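Local coordinates for hypothetical protein (PDB 2IN3) that probably acts as a thiol-disulfide oxidoreductase of the DsbA family, FrnE-like branch, and is a putative protein disulfide isomerase, at residues W11-P16 with A179-S184; W20-A25 with A117-F122; Q33-F38 with L204-L209; H66-V71 with F79-A84. All blocks are in the same frame, centred on the assembly; numbering follows the deposited sequence.

Interaction 1 (W11-P16 with A179-S184); sequences WYIADP and ALVVES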
# COMPACT_ATOMS: atom_id res chain seq x y z
N TRP A 11 4.13 -10.36 4.10
CA TRP A 11 4.18 -8.90 4.08
C TRP A 11 3.91 -8.33 2.68
O TRP A 11 4.65 -8.62 1.73
CB TRP A 11 5.54 -8.39 4.58
CG TRP A 11 5.79 -8.64 6.02
CD1 TRP A 11 6.62 -9.59 6.56
CD2 TRP A 11 5.22 -7.93 7.13
NE1 TRP A 11 6.60 -9.51 7.95
CE2 TRP A 11 5.76 -8.49 8.31
CE3 TRP A 11 4.30 -6.87 7.23
CZ2 TRP A 11 5.40 -8.04 9.60
CZ3 TRP A 11 3.95 -6.41 8.51
CH2 TRP A 11 4.50 -7.00 9.67
N TYR A 12 2.89 -7.49 2.59
CA TYR A 12 2.64 -6.72 1.39
C TYR A 12 3.29 -5.34 1.55
O TYR A 12 2.88 -4.55 2.39
CB TYR A 12 1.12 -6.58 1.16
CG TYR A 12 0.74 -5.77 -0.06
CD1 TYR A 12 1.37 -5.98 -1.30
CD2 TYR A 12 -0.26 -4.82 0.02
CE1 TYR A 12 0.97 -5.24 -2.44
CE2 TYR A 12 -0.67 -4.05 -1.11
CZ TYR A 12 -0.03 -4.27 -2.32
OH TYR A 12 -0.43 -3.54 -3.41
N ILE A 13 4.36 -5.11 0.78
CA ILE A 13 5.16 -3.91 0.94
C ILE A 13 4.76 -2.99 -0.19
O ILE A 13 5.05 -3.24 -1.37
CB ILE A 13 6.69 -4.21 0.91
CG1 ILE A 13 7.06 -5.22 2.02
CG2 ILE A 13 7.48 -2.94 1.08
CD1 ILE A 13 8.49 -5.77 1.96
N ALA A 14 4.08 -1.92 0.20
CA ALA A 14 3.34 -1.09 -0.77
C ALA A 14 3.09 0.29 -0.22
O ALA A 14 3.15 0.51 0.99
CB ALA A 14 2.05 -1.75 -1.17
N ASP A 15 2.82 1.21 -1.13
CA ASP A 15 2.49 2.58 -0.81
C ASP A 15 1.20 2.91 -1.56
O ASP A 15 1.11 2.62 -2.76
CB ASP A 15 3.62 3.48 -1.32
CG ASP A 15 3.45 4.92 -0.88
OD1 ASP A 15 2.45 5.56 -1.28
OD2 ASP A 15 4.32 5.42 -0.12
N PRO A 16 0.20 3.50 -0.87
CA PRO A 16 -1.08 3.90 -1.48
C PRO A 16 -0.91 4.83 -2.71
O PRO A 16 -1.81 4.88 -3.56
CB PRO A 16 -1.76 4.73 -0.38
CG PRO A 16 -1.11 4.34 0.87
CD PRO A 16 0.28 3.90 0.55
N ALA A 179 5.89 -5.20 -3.30
CA ALA A 179 6.76 -6.35 -3.06
C ALA A 179 6.06 -7.26 -2.09
O ALA A 179 5.20 -6.81 -1.32
CB ALA A 179 8.12 -5.92 -2.52
N LEU A 180 6.40 -8.53 -2.14
CA LEU A 180 5.83 -9.50 -1.21
C LEU A 180 6.98 -10.27 -0.60
O LEU A 180 7.88 -10.75 -1.33
CB LEU A 180 4.90 -10.47 -1.96
CG LEU A 180 3.50 -9.90 -2.31
CD1 LEU A 180 2.76 -10.91 -3.16
CD2 LEU A 180 2.67 -9.59 -1.10
N VAL A 181 6.95 -10.39 0.72
CA VAL A 181 7.97 -11.09 1.49
C VAL A 181 7.29 -12.00 2.49
O VAL A 181 6.41 -11.55 3.25
CB VAL A 181 8.91 -10.10 2.26
CG1 VAL A 181 9.83 -10.87 3.24
CG2 VAL A 181 9.75 -9.31 1.29
N VAL A 182 7.70 -13.27 2.52
CA VAL A 182 7.30 -14.17 3.60
C VAL A 182 8.32 -14.14 4.74
O VAL A 182 9.52 -14.27 4.54
CB VAL A 182 7.07 -15.63 3.11
CG1 VAL A 182 6.64 -16.51 4.29
CG2 VAL A 182 6.00 -15.69 2.02
N GLU A 183 7.81 -13.94 5.95
CA GLU A 183 8.64 -13.97 7.13
C GLU A 183 8.15 -15.13 7.96
O GLU A 183 6.97 -15.18 8.37
CB GLU A 183 8.53 -12.65 7.89
CG GLU A 183 9.41 -12.58 9.12
CD GLU A 183 9.61 -11.17 9.61
OE1 GLU A 183 8.61 -10.42 9.77
OE2 GLU A 183 10.79 -10.81 9.85
N SER A 184 9.04 -16.08 8.19
CA SER A 184 8.71 -17.25 8.96
C SER A 184 9.83 -17.46 9.99
O SER A 184 10.97 -17.79 9.63
CB SER A 184 8.55 -18.47 8.05
OG SER A 184 8.28 -19.61 8.83
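Trp11 N gives its hydrogen to Val181 O in the shortest bond between the two strands, 2.7 Å. Within the same pair the return bond runs from Val181 N to Trp11 O, 3.1 Å, and this oxygen also receives a CA-H contact from Leu180 CA. Two residues on, Ile13 and Ala179 form the next hydrogen-bonded pair: Ile13 N meets Ala179 O at 2.8 Å and Ala179 N meets Ile13 O at 2.9 Å. This antiparallel ladder joins the two central strands of the thioredoxin fold, 9-14 and 179-184, with the helical insertion of the DsbA family falling between them in sequence. Trp11, Ile13, Ala179 and Val181 share one face, where Ile13 CD1 rests on Val181 CG2 at 3.8 Å. On the other face Leu180 CD2 lies obliquely against Tyr12 CD1, next to helix 19-35 and its Cys21. A side-chain bond extends the pairing at the Trp11 end. Glu183, with CG anti to the backbone N (chi1 -178°) and an extended chain, carries OE1 to within 2.9 Å of Trp11 NE1; the indole hydrogen reaches this oxygen from above the carboxylate plane, and the two planes stand 72° apart.

Interaction 2 (W20-A25 with A117-F122); sequences WCWGFA and AIQRAF. With EDO (1,2-ethanediol), chain C.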
# COMPACT_ATOMS: atom_id res chain seq x y z
N TRP A 20 1.40 1.08 -9.62
CA TRP A 20 1.41 -0.38 -9.80
C TRP A 20 0.87 -1.13 -8.59
O TRP A 20 0.40 -2.28 -8.73
CB TRP A 20 2.78 -0.91 -10.22
CG TRP A 20 3.02 -0.72 -11.71
CD1 TRP A 20 3.82 0.19 -12.31
CD2 TRP A 20 2.40 -1.48 -12.75
NE1 TRP A 20 3.77 0.05 -13.68
CE2 TRP A 20 2.92 -0.98 -13.98
CE3 TRP A 20 1.48 -2.53 -12.78
CZ2 TRP A 20 2.50 -1.48 -15.22
CZ3 TRP A 20 1.07 -3.03 -14.03
CH2 TRP A 20 1.59 -2.51 -15.21
N CYS A 21 0.94 -0.51 -7.41
CA CYS A 21 0.28 -1.05 -6.22
C CYS A 21 -1.24 -1.03 -6.42
O CYS A 21 -1.94 -2.02 -6.08
CB CYS A 21 0.68 -0.27 -4.93
SG CYS A 21 2.45 -0.59 -4.48
N TRP A 22 -1.76 0.08 -6.95
CA TRP A 22 -3.19 0.09 -7.33
C TRP A 22 -3.49 -0.94 -8.44
O TRP A 22 -4.52 -1.61 -8.40
CB TRP A 22 -3.58 1.49 -7.76
CG TRP A 22 -5.00 1.77 -8.20
CD1 TRP A 22 -5.40 2.49 -9.30
CD2 TRP A 22 -6.20 1.47 -7.46
NE1 TRP A 22 -6.77 2.63 -9.31
CE2 TRP A 22 -7.29 2.01 -8.20
CE3 TRP A 22 -6.46 0.79 -6.26
CZ2 TRP A 22 -8.62 1.90 -7.77
CZ3 TRP A 22 -7.79 0.68 -5.84
CH2 TRP A 22 -8.84 1.22 -6.59
N GLY A 23 -2.60 -1.09 -9.42
CA GLY A 23 -2.78 -2.15 -10.43
C GLY A 23 -2.89 -3.53 -9.79
O GLY A 23 -3.61 -4.42 -10.27
N PHE A 24 -2.17 -3.70 -8.69
CA PHE A 24 -2.01 -5.00 -8.04
C PHE A 24 -3.09 -5.22 -6.98
O PHE A 24 -3.20 -6.33 -6.43
CB PHE A 24 -0.63 -4.99 -7.35
CG PHE A 24 -0.13 -6.34 -6.88
CD1 PHE A 24 0.24 -7.31 -7.78
CD2 PHE A 24 -0.02 -6.60 -5.50
CE1 PHE A 24 0.75 -8.55 -7.34
CE2 PHE A 24 0.50 -7.81 -5.04
CZ PHE A 24 0.89 -8.78 -5.97
N ALA A 25 -3.88 -4.19 -6.67
CA ALA A 25 -4.91 -4.35 -5.60
C ALA A 25 -5.83 -5.59 -5.80
O ALA A 25 -6.08 -6.33 -4.83
CB ALA A 25 -5.70 -3.06 -5.36
N ALA A 117 -9.09 2.15 -0.03
CA ALA A 117 -9.91 3.36 0.02
C ALA A 117 -9.07 4.60 -0.31
O ALA A 117 -9.55 5.47 -1.04
CB ALA A 117 -10.64 3.50 1.39
N ILE A 118 -7.85 4.68 0.22
CA ILE A 118 -6.91 5.77 -0.08
C ILE A 118 -6.55 5.79 -1.57
O ILE A 118 -6.62 6.82 -2.23
CB ILE A 118 -5.60 5.67 0.75
CG1 ILE A 118 -5.90 5.90 2.26
CG2 ILE A 118 -4.56 6.65 0.23
CD1 ILE A 118 -4.71 5.52 3.14
N GLN A 119 -6.23 4.62 -2.12
CA GLN A 119 -5.83 4.53 -3.53
C GLN A 119 -6.95 5.00 -4.46
O GLN A 119 -6.71 5.68 -5.46
CB GLN A 119 -5.42 3.10 -3.85
CG GLN A 119 -4.18 2.64 -3.08
CD GLN A 119 -3.44 1.60 -3.86
OE1 GLN A 119 -3.89 0.48 -3.98
NE2 GLN A 119 -2.31 2.00 -4.46
N ARG A 120 -8.18 4.62 -4.15
CA ARG A 120 -9.31 4.99 -4.99
C ARG A 120 -9.56 6.50 -4.87
O ARG A 120 -9.85 7.16 -5.89
CB ARG A 120 -10.56 4.18 -4.62
CG ARG A 120 -11.69 4.33 -5.60
CD ARG A 120 -12.93 3.57 -5.07
NE ARG A 120 -12.70 2.12 -4.94
CZ ARG A 120 -12.49 1.48 -3.79
NH1 ARG A 120 -12.47 2.12 -2.61
NH2 ARG A 120 -12.30 0.15 -3.81
N ALA A 121 -9.43 7.02 -3.65
CA ALA A 121 -9.71 8.42 -3.40
C ALA A 121 -8.69 9.28 -4.15
O ALA A 121 -9.02 10.38 -4.61
CB ALA A 121 -9.68 8.72 -1.93
N PHE A 122 -7.46 8.79 -4.21
CA PHE A 122 -6.39 9.47 -4.91
C PHE A 122 -6.50 9.33 -6.44
O PHE A 122 -6.63 10.33 -7.16
CB PHE A 122 -5.05 8.95 -4.40
CG PHE A 122 -3.86 9.61 -5.05
CD1 PHE A 122 -3.69 11.00 -4.99
CD2 PHE A 122 -2.89 8.85 -5.66
CE1 PHE A 122 -2.57 11.61 -5.58
CE2 PHE A 122 -1.77 9.45 -6.26
CZ PHE A 122 -1.62 10.83 -6.22
C1 EDO C . -12.86 0.19 -8.37
O1 EDO C . -12.33 1.33 -7.70
C2 EDO C . -12.28 -1.07 -7.76
O2 EDO C . -12.15 -0.88 -6.35
O HOH W 1 -2.84 -2.49 -3.29
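Gln119 lays its side chain along Trp22, the two running past each other in opposite directions with amide and indole planes 77° apart. The contact joins the two parts of a DsbA-like protein: helix 19-35 of the thioredoxin fold, which starts at a CxxC pattern (Cys18 and Cys21) consistent with a redox site, and helix 111-123 of the helical insertion. The short helix segments run at 119° to each other, their axes 10.6 Å apart, so side chains bridge the gap. The tight part is buried. Gln119 CB presses on Trp22 CE3 at 3.5 Å, and Gln119 OE1 sits at the ring edge, 3.4 Å from the same carbon. Trp22 gets there with CG anti to the backbone N (chi1 -180°), while its NE1 is bonded to Pro78 O. A leucine in place of Trp22 would probably leave a gap beside Gln119 CB and Pro78 O without its indole donor. Gln119 NE2, close to the backbone N of Trp22 but a donor like it, bonds instead to Pro16 O. The outer side is looser: Arg120 CB approaches Trp22 CH2 at 3.9 Å, and the exposed guanidinium turns to a 1,2-ethanediol probably left from crystallisation, Arg120 NH2 holding its O2 at 2.7 Å. Between the helices one water donates both its hydrogens, to Cys21 O at 3.0 Å and to Gln119 OE1 at 3.2 Å.

Interaction 3 (Q33-F38 with L204-L209); sequences QEYSAF and LLDTWL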
# COMPACT_ATOMS: atom_id res chain seq x y z
N GLN A 33 -7.82 -13.62 -0.07
CA GLN A 33 -9.01 -14.44 -0.01
C GLN A 33 -8.63 -15.93 -0.01
O GLN A 33 -9.21 -16.70 0.74
CB GLN A 33 -9.97 -14.10 -1.16
CG GLN A 33 -10.66 -12.71 -0.97
CD GLN A 33 -11.42 -12.19 -2.21
OE1 GLN A 33 -11.17 -12.61 -3.36
NE2 GLN A 33 -12.35 -11.26 -1.97
N GLU A 34 -7.61 -16.30 -0.79
CA GLU A 34 -7.29 -17.71 -1.01
C GLU A 34 -6.35 -18.31 0.04
O GLU A 34 -6.50 -19.48 0.43
CB GLU A 34 -6.69 -17.88 -2.41
CG GLU A 34 -7.08 -19.19 -3.04
CD GLU A 34 -6.34 -19.47 -4.34
OE1 GLU A 34 -6.16 -20.66 -4.61
OE2 GLU A 34 -5.96 -18.53 -5.07
N TYR A 35 -5.38 -17.51 0.50
CA TYR A 35 -4.31 -18.02 1.35
C TYR A 35 -4.40 -17.71 2.85
O TYR A 35 -3.50 -18.11 3.60
CB TYR A 35 -2.96 -17.56 0.82
CG TYR A 35 -2.58 -18.16 -0.53
CD1 TYR A 35 -1.74 -19.27 -0.61
CD2 TYR A 35 -3.08 -17.61 -1.71
CE1 TYR A 35 -1.41 -19.85 -1.85
CE2 TYR A 35 -2.76 -18.15 -2.94
CZ TYR A 35 -1.91 -19.25 -3.01
OH TYR A 35 -1.58 -19.75 -4.25
N SER A 36 -5.45 -17.03 3.29
CA SER A 36 -5.48 -16.51 4.67
C SER A 36 -5.62 -17.57 5.77
O SER A 36 -5.46 -17.26 6.96
CB SER A 36 -6.52 -15.39 4.83
OG SER A 36 -6.03 -14.20 4.24
N ALA A 37 -5.91 -18.81 5.39
CA ALA A 37 -5.87 -19.92 6.33
C ALA A 37 -4.44 -20.39 6.58
O ALA A 37 -4.18 -21.06 7.57
CB ALA A 37 -6.76 -21.09 5.87
N PHE A 38 -3.51 -19.99 5.71
CA PHE A 38 -2.15 -20.54 5.70
C PHE A 38 -1.06 -19.49 5.90
O PHE A 38 0.05 -19.82 6.32
CB PHE A 38 -1.93 -21.26 4.37
CG PHE A 38 -3.04 -22.21 4.02
CD1 PHE A 38 -3.23 -23.37 4.78
CD2 PHE A 38 -3.91 -21.94 2.96
CE1 PHE A 38 -4.26 -24.25 4.48
CE2 PHE A 38 -4.95 -22.81 2.66
CZ PHE A 38 -5.12 -23.97 3.42
N LEU A 204 4.34 -19.05 -7.07
CA LEU A 204 5.41 -18.69 -6.12
C LEU A 204 5.00 -19.04 -4.69
O LEU A 204 5.72 -19.75 -3.97
CB LEU A 204 5.74 -17.19 -6.24
CG LEU A 204 6.34 -16.84 -7.61
CD1 LEU A 204 6.45 -15.32 -7.82
CD2 LEU A 204 7.66 -17.55 -7.80
N LEU A 205 3.79 -18.63 -4.32
CA LEU A 205 3.26 -18.95 -2.98
C LEU A 205 3.09 -20.45 -2.77
O LEU A 205 3.45 -20.97 -1.71
CB LEU A 205 1.97 -18.20 -2.69
CG LEU A 205 2.16 -16.68 -2.71
CD1 LEU A 205 0.77 -15.98 -2.72
CD2 LEU A 205 3.04 -16.19 -1.55
N ASP A 206 2.54 -21.13 -3.78
CA ASP A 206 2.33 -22.57 -3.69
C ASP A 206 3.65 -23.30 -3.41
O ASP A 206 3.71 -24.19 -2.57
CB ASP A 206 1.70 -23.09 -4.98
CG ASP A 206 0.21 -22.72 -5.12
OD1 ASP A 206 -0.41 -22.23 -4.14
OD2 ASP A 206 -0.35 -22.97 -6.22
N THR A 207 4.70 -22.91 -4.14
CA THR A 207 6.03 -23.53 -4.00
C THR A 207 6.63 -23.22 -2.64
O THR A 207 7.19 -24.11 -1.98
CB THR A 207 6.96 -23.08 -5.17
OG1 THR A 207 6.42 -23.57 -6.40
CG2 THR A 207 8.38 -23.63 -5.01
N TRP A 208 6.51 -21.97 -2.20
CA TRP A 208 6.98 -21.59 -0.86
C TRP A 208 6.32 -22.48 0.20
O TRP A 208 7.02 -23.11 1.01
CB TRP A 208 6.79 -20.08 -0.54
CG TRP A 208 7.53 -19.77 0.74
CD1 TRP A 208 8.84 -19.39 0.85
CD2 TRP A 208 7.04 -19.94 2.08
NE1 TRP A 208 9.18 -19.27 2.18
CE2 TRP A 208 8.11 -19.62 2.96
CE3 TRP A 208 5.82 -20.34 2.63
CZ2 TRP A 208 7.99 -19.68 4.36
CZ3 TRP A 208 5.69 -20.39 4.03
CH2 TRP A 208 6.77 -20.06 4.87
N LEU A 209 4.99 -22.56 0.19
CA LEU A 209 4.27 -23.42 1.17
C LEU A 209 4.61 -24.92 1.07
O LEU A 209 4.66 -25.59 2.10
CB LEU A 209 2.74 -23.21 1.08
CG LEU A 209 2.25 -21.81 1.49
CD1 LEU A 209 0.91 -21.49 0.81
CD2 LEU A 209 2.20 -21.64 3.02
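Tyr35, late in helix 19-35, brings its ring against helix 198-211, where Leu209 and Leu205 take most of the contact. With CG anti to its carbonyl carbon (chi1 -67°), the ring reaches across so that one face lies over Leu205. Leu205 CD1 stands 4.2 Å from the ring centroid, almost on the ring normal, which makes a CH-pi contact, and Leu205 CB adds a touch at Tyr35 CE1. Leu209 comes to the edge instead, its CD1 3.7 Å from Tyr35 CD1; its other methyl, CD2, faces the CB of the exposed Phe38 more distantly. In the thioredoxin fold this joins the first helix to the C-terminal one, and Leu205 also packs on Ile191 of the edge strand 187-192. The phenol end leaves the apolar patch and gives its hydrogen to Asp206 OD1 at 2.7 Å, arriving 49° out of the carboxylate plane. A valine at Tyr35 would probably cost Asp206 its hydroxyl partner and strip Leu205 of the ring it lies under. Because a neutral phenol here donates to a carboxylate at the exposed rim, the bond would probably steady that negative charge and limit how far the ring can turn over Leu205.

Interaction 4 (H66-V71 with F79-A84); sequences HHWHSV and FTFENA. With EDO (1,2-ethanediol), chain D; PO4 (phosphate ion), chain B.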
# COMPACT_ATOMS: atom_id res chain seq x y z
N HIS A 66 2.57 8.24 -17.33
CA HIS A 66 2.81 7.11 -18.22
C HIS A 66 2.58 5.81 -17.43
O HIS A 66 1.97 4.87 -17.96
CB HIS A 66 4.22 7.13 -18.81
CG HIS A 66 4.58 5.86 -19.52
ND1 HIS A 66 3.89 5.40 -20.62
CD2 HIS A 66 5.54 4.94 -19.26
CE1 HIS A 66 4.41 4.26 -21.02
NE2 HIS A 66 5.42 3.96 -20.21
N HIS A 67 3.05 5.77 -16.17
CA HIS A 67 2.82 4.60 -15.32
C HIS A 67 1.31 4.36 -15.13
O HIS A 67 0.86 3.23 -15.23
CB HIS A 67 3.55 4.70 -13.95
CG HIS A 67 5.04 4.57 -14.08
ND1 HIS A 67 5.92 4.98 -13.10
CD2 HIS A 67 5.80 4.10 -15.10
CE1 HIS A 67 7.16 4.77 -13.51
NE2 HIS A 67 7.12 4.25 -14.72
N TRP A 68 0.54 5.43 -14.88
CA TRP A 68 -0.90 5.30 -14.70
C TRP A 68 -1.56 4.70 -15.95
O TRP A 68 -2.33 3.76 -15.87
CB TRP A 68 -1.56 6.66 -14.44
CG TRP A 68 -1.25 7.30 -13.12
CD1 TRP A 68 -0.20 7.02 -12.26
CD2 TRP A 68 -1.96 8.39 -12.54
NE1 TRP A 68 -0.24 7.86 -11.19
CE2 TRP A 68 -1.32 8.70 -11.32
CE3 TRP A 68 -3.10 9.12 -12.93
CZ2 TRP A 68 -1.77 9.72 -10.46
CZ3 TRP A 68 -3.56 10.14 -12.07
CH2 TRP A 68 -2.88 10.44 -10.86
N HIS A 69 -1.27 5.26 -17.11
CA HIS A 69 -1.75 4.67 -18.36
C HIS A 69 -1.37 3.18 -18.49
O HIS A 69 -2.24 2.36 -18.80
CB HIS A 69 -1.25 5.49 -19.53
CG HIS A 69 -1.90 6.83 -19.66
ND1 HIS A 69 -3.21 6.98 -20.06
CD2 HIS A 69 -1.43 8.08 -19.46
CE1 HIS A 69 -3.51 8.27 -20.13
NE2 HIS A 69 -2.45 8.96 -19.76
N SER A 70 -0.10 2.82 -18.24
CA SER A 70 0.32 1.41 -18.28
C SER A 70 -0.48 0.54 -17.36
O SER A 70 -0.89 -0.55 -17.77
CB SER A 70 1.81 1.21 -17.94
OG SER A 70 2.62 1.97 -18.79
N VAL A 71 -0.67 1.00 -16.12
CA VAL A 71 -1.45 0.27 -15.11
C VAL A 71 -2.89 0.09 -15.60
O VAL A 71 -3.46 -1.01 -15.56
CB VAL A 71 -1.43 0.99 -13.75
CG1 VAL A 71 -2.43 0.29 -12.77
CG2 VAL A 71 -0.05 0.96 -13.15
N PHE A 79 -8.35 5.24 -13.35
CA PHE A 79 -7.66 6.50 -13.02
C PHE A 79 -8.46 7.62 -13.66
O PHE A 79 -9.01 7.44 -14.73
CB PHE A 79 -6.24 6.55 -13.62
CG PHE A 79 -5.28 5.51 -13.08
CD1 PHE A 79 -4.33 5.86 -12.12
CD2 PHE A 79 -5.28 4.22 -13.60
CE1 PHE A 79 -3.41 4.94 -11.65
CE2 PHE A 79 -4.38 3.26 -13.11
CZ PHE A 79 -3.45 3.60 -12.14
N THR A 80 -8.52 8.77 -13.00
CA THR A 80 -9.09 9.99 -13.58
C THR A 80 -7.95 10.82 -14.11
O THR A 80 -7.14 11.34 -13.35
CB THR A 80 -9.90 10.78 -12.57
OG1 THR A 80 -10.83 9.90 -11.96
CG2 THR A 80 -10.67 11.91 -13.26
N PHE A 81 -7.84 10.88 -15.44
CA PHE A 81 -6.70 11.50 -16.06
C PHE A 81 -6.93 12.99 -16.24
O PHE A 81 -5.97 13.76 -16.23
CB PHE A 81 -6.40 10.83 -17.42
CG PHE A 81 -5.80 9.48 -17.28
CD1 PHE A 81 -4.48 9.33 -16.92
CD2 PHE A 81 -6.57 8.34 -17.47
CE1 PHE A 81 -3.93 8.06 -16.78
CE2 PHE A 81 -6.01 7.07 -17.33
CZ PHE A 81 -4.70 6.94 -16.98
N GLU A 82 -8.19 13.38 -16.39
CA GLU A 82 -8.55 14.78 -16.60
C GLU A 82 -8.12 15.59 -15.37
O GLU A 82 -8.51 15.28 -14.25
CB GLU A 82 -10.05 14.93 -16.84
CG GLU A 82 -10.57 14.36 -18.17
CD GLU A 82 -10.55 12.83 -18.22
OE1 GLU A 82 -10.62 12.16 -17.15
OE2 GLU A 82 -10.46 12.30 -19.36
N ASN A 83 -7.31 16.63 -15.60
CA ASN A 83 -6.70 17.45 -14.55
C ASN A 83 -5.92 16.72 -13.45
O ASN A 83 -5.75 17.25 -12.35
CB ASN A 83 -7.71 18.44 -13.96
CG ASN A 83 -8.22 19.42 -15.01
OD1 ASN A 83 -9.18 19.13 -15.72
ND2 ASN A 83 -7.57 20.57 -15.11
N ALA A 84 -5.42 15.52 -13.77
CA ALA A 84 -4.53 14.75 -12.88
C ALA A 84 -3.30 15.56 -12.46
O ALA A 84 -2.75 16.35 -13.25
CB ALA A 84 -4.08 13.45 -13.56
C1 EDO D . 1.14 0.44 -21.98
O1 EDO D . 1.33 1.73 -21.40
C2 EDO D . 2.22 -0.50 -21.51
O2 EDO D . 3.42 0.28 -21.53
P PO4 B . 4.52 5.47 -9.76
O1 PO4 B . 5.01 6.43 -10.80
O2 PO4 B . 5.21 5.65 -8.43
O3 PO4 B . 3.04 5.60 -9.62
O4 PO4 B . 4.93 4.07 -10.24
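Phe79 lays its ring over Trp68 of helix 58-75. It forms an offset stack with the five-membered ring, centroids 4.7 Å apart and planes at 26°, and the closest carbons are Phe79 CD1 and Trp68 CD2 at 3.5 Å. The same face of Phe79 also takes Trp68 CB in a CH-pi contact and has Trp68 O above CE2, while Val71 CG1 meets the ring edge at CZ, 3.5 Å away. Thr80 contributes mainly its carbonyl oxygen, which lies in the Trp68 ring plane beyond CZ3; its hydroxyl is bonded to Val124 O. Here the loop that follows helix 58-75 folds back along that helix, in the helical part of the DsbA-type fold, and Tyr123 of helix 111-123 meets both Trp68 and Phe79 edge-to-face. Phe81 then swings its ring back to the helix, where it forms an offset stack with His69, centroids 3.9 Å apart and planes only 3° apart. His69, with CG anti to its carbonyl carbon (chi1 -71°), bends its imidazole to this stack although its CB starts out away from the loop. Phe81 CE1 also touches Trp68 CB at 3.6 Å, and Phe79 CB lies over the ring face opposite His69. A type II turn from Phe81 to Ala84 closes with Ala84 N bonded to Phe81 O at 3.1 Å. It delivers Ala84 CB to the far end of the indole, 3.7 Å from Trp68 CZ3.

In the fold
Interaction 1 joins the two middle strands of the sheet; interactions 2 and 3 touch it, whereas interaction 4 stays about 8 Å away at the nearest atoms. Its Pro16 O accepts a probable hydrogen bond from Gln119 NE2 of interaction 2, 3.1 Å away, which ties the end of segment 11-16 to helix 111-123. Interaction 2 in turn abuts interaction 4, where Gly23 CA and Val71 CG1 are 3.4 Å apart. Around the putative CxxC site, Cys21 touches Tyr12 of interaction 1, and a phosphate, probably from crystallisation, is bound by His67 of interaction 4 together with Ser19. Interaction 3 lies remote from this end, its centre about 32 Å from that of interaction 4, but its Trp208 CZ2 packs on Val182 CG1 of interaction 1 at 3.4 Å.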